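Local atomic coordinates of flower-specific defensin (PDB entry 4AAZ), a protein that defends the plant as a secreted, disulfide-rich peptide with antifungal activity that also retards the growth of insect pests. Residues G12-K17 against G32-I37; K4-T9 against R40-K45. All blocks are in the same frame, centred on the assembly; numbering follows the deposited sequence.

Overall arrangement
The chain folds as a three-stranded antiparallel sheet with one helix, 17-26. Contact 1 ties the loop before that helix to strand 31-34 at one edge of the sheet. Contact 2 pairs strand 2-6, at the other edge, with the central strand 41-46. Contact 1 is nested along the chain inside the loop that contact 2 closes. Their centres are about 10 Å apart. Both are partly buried, but the centre of contact 2 lies about 3 Å from that of the chain and contact 1 about 7 Å. Contact 1 rests on a disulfide and one lysine bond, whereas contact 2 rests on backbone ladder bonds and a surface salt bridge. Both touch the same phosphate ion.

Contact 1. Residues G12-K17 against G32-I37; sequences GICITK and GHCSKI. With PO4 (phosphate ion), chain F.
The C14-C34 disulfide is one of the four bridges of this plant defensin, a small cysteine-stabilised alpha-beta fold. It joins the loop that leads into helix 17-26 to the end of strand 31-34. The SG atoms of C14 and C34 are 2.1 Å apart, and the torsion about the S-S bond is -68°. Both CB atoms point across the contact. The bridge holds the CA atoms of C14 and C34 5.2 Å apart. C14 is buried and also packs on C41 of the central strand. The loop wraps past the bridge, so that I15 N comes to 3.6 Å from SG of C34.

K17 makes the second link. Its chain runs extended to CE and then bends at the last torsion (chi4 69°), which turns the ammonium group onto the strand. NZ donates to the backbone O of G32 at 2.7 Å. It arrives from above the carbonyl plane, 39° out of it. The same NZ forms a salt bridge with D31, so a carbonyl and a carboxylate share one lysine. The CB of H33 lies 4.0 Å from K17 NZ, and the H33 side chain packs on L42 and T44 of the central strand.

Beyond the strand the two segments are joined through solvent. One water donates to the backbone O of C14 and to that of S35. The side chain of S35 turns from the loop to a phosphate ion, probably from the crystallisation liquor. Its OG also accepts a bond from the backbone N of R40. OG of S35 donates to phosphate O1 at 2.6 Å.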
ATOM      1  N   GLY A  12      10.795  -1.765  -2.707  1.00  5.43           N
ATOM      2  CA  GLY A  12      10.794  -2.346  -4.028  1.00  5.91           C
ATOM      3  C   GLY A  12       9.468  -2.277  -4.771  1.00  5.36           C
ATOM      4  O   GLY A  12       8.539  -1.605  -4.355  1.00  5.19           O
ATOM      5  N   ILE A  13       9.379  -2.993  -5.883  1.00  5.83           N
ATOM      6  CA  ILE A  13       8.139  -2.991  -6.648  1.00  5.99           C
ATOM      7  C   ILE A  13       7.107  -3.920  -6.027  1.00  6.41           C
ATOM      8  O   ILE A  13       7.417  -4.930  -5.383  1.00  6.59           O
ATOM      9  CB  ILE A  13       8.296  -3.311  -8.132  1.00 10.68           C
ATOM     10  CG1 ILE A  13       8.840  -4.698  -8.330  1.00 15.52           C
ATOM     11  CG2 ILE A  13       9.141  -2.250  -8.831  1.00 11.51           C
ATOM     12  CD1 ILE A  13       8.726  -5.168  -9.804  1.00 18.33           C
ATOM     13  N   CYS A  14       5.856  -3.522  -6.179  1.00  4.53           N
ATOM     14  CA  CYS A  14       4.725  -4.217  -5.589  1.00  3.70           C
ATOM     15  C   CYS A  14       4.209  -5.227  -6.605  1.00  4.48           C
ATOM     16  O   CYS A  14       3.686  -4.847  -7.666  1.00  6.02           O
ATOM     17  CB  CYS A  14       3.647  -3.205  -5.229  1.00  4.23           C
ATOM     18  SG  CYS A  14       2.404  -3.844  -4.085  1.00  5.15           S
ATOM     19  N   ILE A  15       4.350  -6.507  -6.280  1.00  4.56           N
ATOM     20  CA  ILE A  15       3.850  -7.587  -7.136  1.00  6.35           C
ATOM     21  C   ILE A  15       2.772  -8.378  -6.422  1.00  6.20           C
ATOM     22  O   ILE A  15       1.719  -8.634  -6.997  1.00  8.27           O
ATOM     23  CB  ILE A  15       4.982  -8.536  -7.602  1.00  9.22           C
ATOM     24  CG1 ILE A  15       6.003  -7.756  -8.445  1.00 10.28           C
ATOM     25  CG2 ILE A  15       4.429  -9.723  -8.371  1.00 11.20           C
ATOM     26  CD1 ILE A  15       5.445  -7.154  -9.739  1.00 13.13           C
ATOM     27  N   THR A  16       2.996  -8.766  -5.171  1.00  4.08           N
ATOM     28  CA  THR A  16       1.968  -9.476  -4.413  1.00  4.33           C
ATOM     29  C   THR A  16       1.508  -8.650  -3.222  1.00  5.91           C
ATOM     30  O   THR A  16       2.266  -7.872  -2.626  1.00  4.71           O
ATOM     31  CB  THR A  16       2.424 -10.858  -3.927  1.00  5.94           C
ATOM     32  OG1 THR A  16       3.454 -10.701  -2.947  1.00  9.52           O
ATOM     33  CG2 THR A  16       2.884 -11.709  -5.075  1.00  7.91           C
ATOM     34  N   LYS A  17       0.237  -8.819  -2.889  1.00  3.99           N
ATOM     35  CA  LYS A  17      -0.409  -8.038  -1.845  1.00  3.49           C
ATOM     36  C   LYS A  17       0.166  -8.205  -0.426  1.00  4.68           C
ATOM     37  O   LYS A  17       0.340  -7.205   0.281  1.00  4.38           O
ATOM     38  CB  LYS A  17      -1.898  -8.343  -1.789  1.00  5.53           C
ATOM     39  CG  LYS A  17      -2.670  -7.436  -0.825  1.00  4.49           C
ATOM     40  CD  LYS A  17      -4.130  -7.828  -0.735  1.00  5.28           C
ATOM     41  CE  LYS A  17      -4.943  -6.851   0.058  1.00  6.32           C
ATOM     42  NZ  LYS A  17      -5.080  -5.544  -0.648  1.00  6.11           N
ATOM     43  N   GLY A  32      -3.278  -2.252   1.982  1.00  2.45           N
ATOM     44  CA  GLY A  32      -2.394  -1.875   0.905  1.00  2.86           C
ATOM     45  C   GLY A  32      -2.627  -2.775  -0.282  1.00  2.34           C
ATOM     46  O   GLY A  32      -2.915  -3.948  -0.117  1.00  3.95           O
ATOM     47  N   HIS A  33      -2.494  -2.228  -1.490  1.00  2.52           N
ATOM     48  CA  HIS A  33      -2.588  -2.990  -2.717  1.00  3.26           C
ATOM     49  C   HIS A  33      -1.531  -2.521  -3.703  1.00  4.12           C
ATOM     50  O   HIS A  33      -0.945  -1.431  -3.543  1.00  3.59           O
ATOM     51  CB  HIS A  33      -3.979  -2.847  -3.334  1.00  3.62           C
ATOM     52  CG  HIS A  33      -4.250  -1.468  -3.844  1.00  3.61           C
ATOM     53  ND1 HIS A  33      -4.589  -0.431  -3.004  1.00  3.18           N
ATOM     54  CD2 HIS A  33      -4.198  -0.946  -5.090  1.00  4.34           C
ATOM     55  CE1 HIS A  33      -4.729   0.675  -3.713  1.00  3.73           C
ATOM     56  NE2 HIS A  33      -4.502   0.391  -4.980  1.00  5.04           N
ATOM     57  N   CYS A  34      -1.291  -3.320  -4.734  1.00  3.85           N
ATOM     58  CA  CYS A  34      -0.322  -2.968  -5.769  1.00  3.39           C
ATOM     59  C   CYS A  34      -0.988  -2.250  -6.919  1.00  4.46           C
ATOM     60  O   CYS A  34      -2.061  -2.629  -7.366  1.00  5.62           O
ATOM     61  CB  CYS A  34       0.365  -4.208  -6.321  1.00  4.27           C
ATOM     62  SG  CYS A  34       1.252  -5.199  -5.122  1.00  6.09           S
ATOM     63  N   SER A  35      -0.330  -1.208  -7.432  1.00  4.72           N
ATOM     64  CA  SER A  35      -0.792  -0.581  -8.676  1.00  5.44           C
ATOM     65  C   SER A  35      -0.307  -1.402  -9.870  1.00  5.52           C
ATOM     66  O   SER A  35       0.572  -2.250  -9.738  1.00  7.65           O
ATOM     67  CB  SER A  35      -0.346   0.872  -8.755  1.00  8.71           C
ATOM     68  OG  SER A  35       1.033   0.980  -9.020  1.00  5.84           O
ATOM     69  N   LYS A  36      -0.935  -1.196 -11.023  1.00 12.29           N
ATOM     70  CA  LYS A  36      -0.661  -2.057 -12.172  1.00 13.27           C
ATOM     71  C   LYS A  36       0.511  -1.617 -13.018  1.00  9.24           C
ATOM     72  O   LYS A  36       1.210  -2.458 -13.590  1.00 10.96           O
ATOM     73  CB  LYS A  36      -1.898  -2.202 -13.062  1.00 17.47           C
ATOM     74  CG  LYS A  36      -2.954  -3.115 -12.453  1.00 21.36           C
ATOM     75  CD  LYS A  36      -3.987  -3.563 -13.473  1.00 26.99           C
ATOM     76  CE  LYS A  36      -4.843  -2.397 -13.956  1.00 38.40           C
ATOM     77  NZ  LYS A  36      -5.978  -2.115 -13.031  1.00 39.36           N
ATOM     78  N   ILE A  37       0.748  -0.311 -13.127  1.00  8.28           N
ATOM     79  CA  ILE A  37       1.682   0.168 -14.122  1.00  8.08           C
ATOM     80  C   ILE A  37       3.023   0.557 -13.509  1.00  7.07           C
ATOM     81  O   ILE A  37       4.037  -0.047 -13.836  1.00  9.28           O
ATOM     82  CB  ILE A  37       1.059   1.306 -14.980  1.00  8.66           C
ATOM     83  CG1 ILE A  37      -0.211   0.787 -15.676  1.00 10.13           C
ATOM     84  CG2 ILE A  37       2.072   1.852 -15.962  1.00  9.48           C
ATOM     85  CD1 ILE A  37       0.032  -0.460 -16.543  1.00 11.69           C
TER
HETATM   86  P   PO4 F1051       0.289   3.900 -10.892  1.00  8.74           P
HETATM   87  O1  PO4 F1051       1.146   3.493  -9.741  1.00  8.60           O
HETATM   88  O2  PO4 F1051      -1.131   3.403 -10.745  1.00  9.83           O
HETATM   89  O3  PO4 F1051       0.188   5.401 -10.815  1.00 12.03           O
HETATM   90  O4  PO4 F1051       0.874   3.411 -12.143  1.00 11.42           O
HETATM   91  O   HOH W   1       1.875  -4.866  -9.755  1.00 16.24           O

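Contact 2. Residues K4-T9 against R40-K45. With PO4 (phosphate ion), chain F.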
ATOM      1  N   LYS A   4      -5.811   7.033  -1.234  1.00  5.81           N
ATOM      2  CA  LYS A   4      -4.605   6.261  -1.528  1.00  4.96           C
ATOM      3  C   LYS A   4      -3.361   7.101  -1.276  1.00  4.99           C
ATOM      4  O   LYS A   4      -3.265   8.263  -1.713  1.00  6.59           O
ATOM      5  CB  LYS A   4      -4.623   5.823  -3.007  1.00  5.62           C
ATOM      6  CG  LYS A   4      -5.740   4.853  -3.306  1.00  6.12           C
ATOM      7  CD  LYS A   4      -5.944   4.583  -4.787  1.00  9.25           C
ATOM      8  CE  LYS A   4      -7.120   3.634  -5.072  1.00  7.83           C
ATOM      9  NZ  LYS A   4      -7.311   3.392  -6.535  1.00 14.81           N
ATOM     10  N   THR A   5      -2.422   6.526  -0.547  1.00  4.51           N
ATOM     11  CA  THR A   5      -1.131   7.147  -0.257  1.00  4.99           C
ATOM     12  C   THR A   5      -0.064   6.071  -0.455  1.00  4.60           C
ATOM     13  O   THR A   5      -0.181   5.003   0.142  1.00  4.39           O
ATOM     14  CB  THR A   5      -1.074   7.639   1.190  1.00  5.81           C
ATOM     15  OG1 THR A   5      -2.136   8.575   1.418  1.00  8.14           O
ATOM     16  CG2 THR A   5       0.253   8.291   1.476  1.00  7.53           C
ATOM     17  N   GLU A   6       0.958   6.322  -1.273  1.00  3.28           N
ATOM     18  CA  GLU A   6       2.023   5.344  -1.446  1.00  3.17           C
ATOM     19  C   GLU A   6       2.667   5.010  -0.122  1.00  4.21           C
ATOM     20  O   GLU A   6       2.963   5.899   0.694  1.00  4.17           O
ATOM     21  CB  GLU A   6       3.065   5.828  -2.443  1.00  3.65           C
ATOM     22  CG  GLU A   6       4.083   4.764  -2.802  1.00  3.46           C
ATOM     23  CD  GLU A   6       4.944   5.071  -4.007  1.00  3.90           C
ATOM     24  OE1 GLU A   6       4.905   6.225  -4.535  1.00  5.76           O
ATOM     25  OE2 GLU A   6       5.690   4.160  -4.442  1.00  3.88           O
ATOM     26  N   SER A   7       2.892   3.735   0.130  1.00  3.34           N
ATOM     27  CA  SER A   7       3.614   3.301   1.314  1.00  2.18           C
ATOM     28  C   SER A   7       4.974   3.927   1.440  1.00  2.26           C
ATOM     29  O   SER A   7       5.753   3.964   0.483  1.00  4.17           O
ATOM     30  CB  SER A   7       3.781   1.778   1.259  1.00  3.41           C
ATOM     31  OG  SER A   7       4.630   1.275   2.309  1.00  3.73           O
ATOM     32  N   ASN A   8       5.305   4.374   2.653  1.00  3.45           N
ATOM     33  CA  ASN A   8       6.630   4.944   2.885  1.00  2.72           C
ATOM     34  C   ASN A   8       7.686   3.940   3.292  1.00  4.29           C
ATOM     35  O   ASN A   8       8.866   4.244   3.247  1.00  5.09           O
ATOM     36  CB  ASN A   8       6.519   6.044   3.920  1.00  4.06           C
ATOM     37  CG  ASN A   8       5.714   7.229   3.407  1.00  4.99           C
ATOM     38  OD1 ASN A   8       5.948   7.692   2.302  1.00  4.08           O
ATOM     39  ND2 ASN A   8       4.763   7.725   4.202  1.00  6.14           N
ATOM     40  N   THR A   9       7.258   2.763   3.724  1.00  3.60           N
ATOM     41  CA  THR A   9       8.163   1.736   4.225  1.00  2.52           C
ATOM     42  C   THR A   9       8.266   0.471   3.389  1.00  4.09           C
ATOM     43  O   THR A   9       9.129  -0.354   3.632  1.00  4.75           O
ATOM     44  CB  THR A   9       7.814   1.322   5.685  1.00  4.85           C
ATOM     45  OG1 THR A   9       6.628   0.502   5.738  1.00  6.06           O
ATOM     46  CG2 THR A   9       7.670   2.522   6.569  1.00  5.03           C
ATOM     47  N   ARG A  40       3.473   0.249  -7.662  1.00  3.63           N
ATOM     48  CA  ARG A  40       3.694   0.831  -6.355  1.00  4.13           C
ATOM     49  C   ARG A  40       2.793   0.173  -5.305  1.00  2.74           C
ATOM     50  O   ARG A  40       1.688  -0.283  -5.617  1.00  4.36           O
ATOM     51  CB  ARG A  40       3.386   2.324  -6.424  1.00  6.56           C
ATOM     52  CG  ARG A  40       4.217   3.046  -7.488  1.00  4.74           C
ATOM     53  CD  ARG A  40       4.028   4.538  -7.453  1.00  7.75           C
ATOM     54  NE  ARG A  40       2.702   4.913  -7.907  1.00  5.91           N
ATOM     55  CZ  ARG A  40       2.041   5.973  -7.488  1.00  7.29           C
ATOM     56  NH1 ARG A  40       2.541   6.763  -6.542  1.00 10.30           N
ATOM     57  NH2 ARG A  40       0.874   6.267  -8.033  1.00  9.32           N
ATOM     58  N   CYS A  41       3.260   0.140  -4.056  1.00  2.60           N
ATOM     59  CA  CYS A  41       2.404  -0.246  -2.945  1.00  2.60           C
ATOM     60  C   CYS A  41       1.620   0.968  -2.486  1.00  2.46           C
ATOM     61  O   CYS A  41       2.221   1.933  -1.962  1.00  3.83           O
ATOM     62  CB  CYS A  41       3.273  -0.794  -1.831  1.00  3.87           C
ATOM     63  SG  CYS A  41       2.380  -1.177  -0.309  1.00  3.30           S
ATOM     64  N   LEU A  42       0.312   0.945  -2.731  1.00  2.49           N
ATOM     65  CA  LEU A  42      -0.562   2.041  -2.355  1.00  2.83           C
ATOM     66  C   LEU A  42      -1.367   1.648  -1.145  1.00  2.60           C
ATOM     67  O   LEU A  42      -2.113   0.656  -1.163  1.00  3.65           O
ATOM     68  CB  LEU A  42      -1.482   2.430  -3.511  1.00  3.88           C
ATOM     69  CG  LEU A  42      -0.770   2.836  -4.801  1.00  2.83           C
ATOM     70  CD1 LEU A  42      -1.822   3.152  -5.904  1.00  7.29           C
ATOM     71  CD2 LEU A  42       0.139   4.018  -4.566  1.00  5.19           C
ATOM     72  N   CYS A  43      -1.210   2.429  -0.085  1.00  2.82           N
ATOM     73  CA  CYS A  43      -1.980   2.236   1.131  1.00  2.63           C
ATOM     74  C   CYS A  43      -3.310   2.965   1.043  1.00  3.78           C
ATOM     75  O   CYS A  43      -3.410   4.027   0.390  1.00  4.73           O
ATOM     76  CB  CYS A  43      -1.225   2.762   2.357  1.00  4.33           C
ATOM     77  SG  CYS A  43       0.454   2.113   2.553  1.00  4.10           S
ATOM     78  N   THR A  44      -4.323   2.435   1.712  1.00  3.03           N
ATOM     79  CA  THR A  44      -5.615   3.091   1.769  1.00  3.10           C
ATOM     80  C   THR A  44      -6.108   3.195   3.205  1.00  4.41           C
ATOM     81  O   THR A  44      -5.826   2.320   4.039  1.00  4.33           O
ATOM     82  CB  THR A  44      -6.674   2.370   0.921  1.00  3.47           C
ATOM     83  OG1 THR A  44      -6.688   0.972   1.229  1.00  4.93           O
ATOM     84  CG2 THR A  44      -6.382   2.540  -0.537  1.00  5.94           C
ATOM     85  N   LYS A  45      -6.833   4.271   3.500  1.00  3.27           N
ATOM     86  CA  LYS A  45      -7.556   4.386   4.766  1.00  3.47           C
ATOM     87  C   LYS A  45      -8.686   5.373   4.551  1.00  3.94           C
ATOM     88  O   LYS A  45      -8.647   6.136   3.581  1.00  4.61           O
ATOM     89  CB  LYS A  45      -6.623   4.842   5.904  1.00  4.32           C
ATOM     90  CG  LYS A  45      -6.078   6.252   5.789  1.00  5.65           C
ATOM     91  CD  LYS A  45      -5.156   6.561   6.961  1.00 10.48           C
ATOM     92  CE  LYS A  45      -4.533   7.932   6.860  1.00 18.68           C
ATOM     93  NZ  LYS A  45      -3.600   8.177   8.006  1.00 19.15           N
TER
HETATM   94  P   PO4 F1051       0.289   3.900 -10.892  1.00  8.74           P
HETATM   95  O1  PO4 F1051       1.146   3.493  -9.741  1.00  8.60           O
HETATM   96  O2  PO4 F1051      -1.131   3.403 -10.745  1.00  9.83           O
HETATM   97  O3  PO4 F1051       0.188   5.401 -10.815  1.00 12.03           O
HETATM   98  O4  PO4 F1051       0.874   3.411 -12.143  1.00 11.42           O
HETATM   99  O   HOH W   2       5.650   1.593  -3.561  1.00  5.84           O
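E6 and R40 cross at about a right angle, with carboxylate and guanidinium planes 85° apart. NH1 of R40 donates to OE1 of E6 at 3.1 Å, forming a salt bridge. The oxygen lies near the guanidinium plane, at its edge. The nitrogen, however, meets the carboxylate from above, 62° out of its plane. The carboxylate also rests against the aliphatic part of R40, with OE2 of E6 3.5 Å from CD. A water donates to this OE2 and accepts from the backbone N of C41. The R40 chain bends at chi3 (-70°). This carries NE and NH2 toward a phosphate ion, probably from the crystallisation liquor. NE donates to phosphate O1 at 2.8 Å, and NH2 donates to O3 and weakly to O1. CD2 of L42 lies over the centre of one guanidinium face, 4.0 Å above it.

E6 and L42 belong to the sheet of the defensin fold, and R40 lies just before its central strand. Strands 2-6 and 41-46 run antiparallel. T5 and C43 are the hydrogen-bonded pair, each N donating to the other's O at 2.8 Å. The non-hydrogen-bonded pairs E6-L42 and K4-T44 flank it, with side chains on one face. K4 and T44 lie side by side and point the same way, CG of K4 against CG2 of T44.

C43 points from the opposite face to helix 17-26. C43 and C41 form disulfides with C24 and C20 of that helix, the pattern of the cysteine-stabilised alpha-beta motif. S7, just after strand 2-6, donates its backbone N to C41 O. Its CB is 3.6 Å from SG of C41 and equally far from SG of C43. OG of S7 is hydrogen-bonded to E27 and to the backbone N of F10.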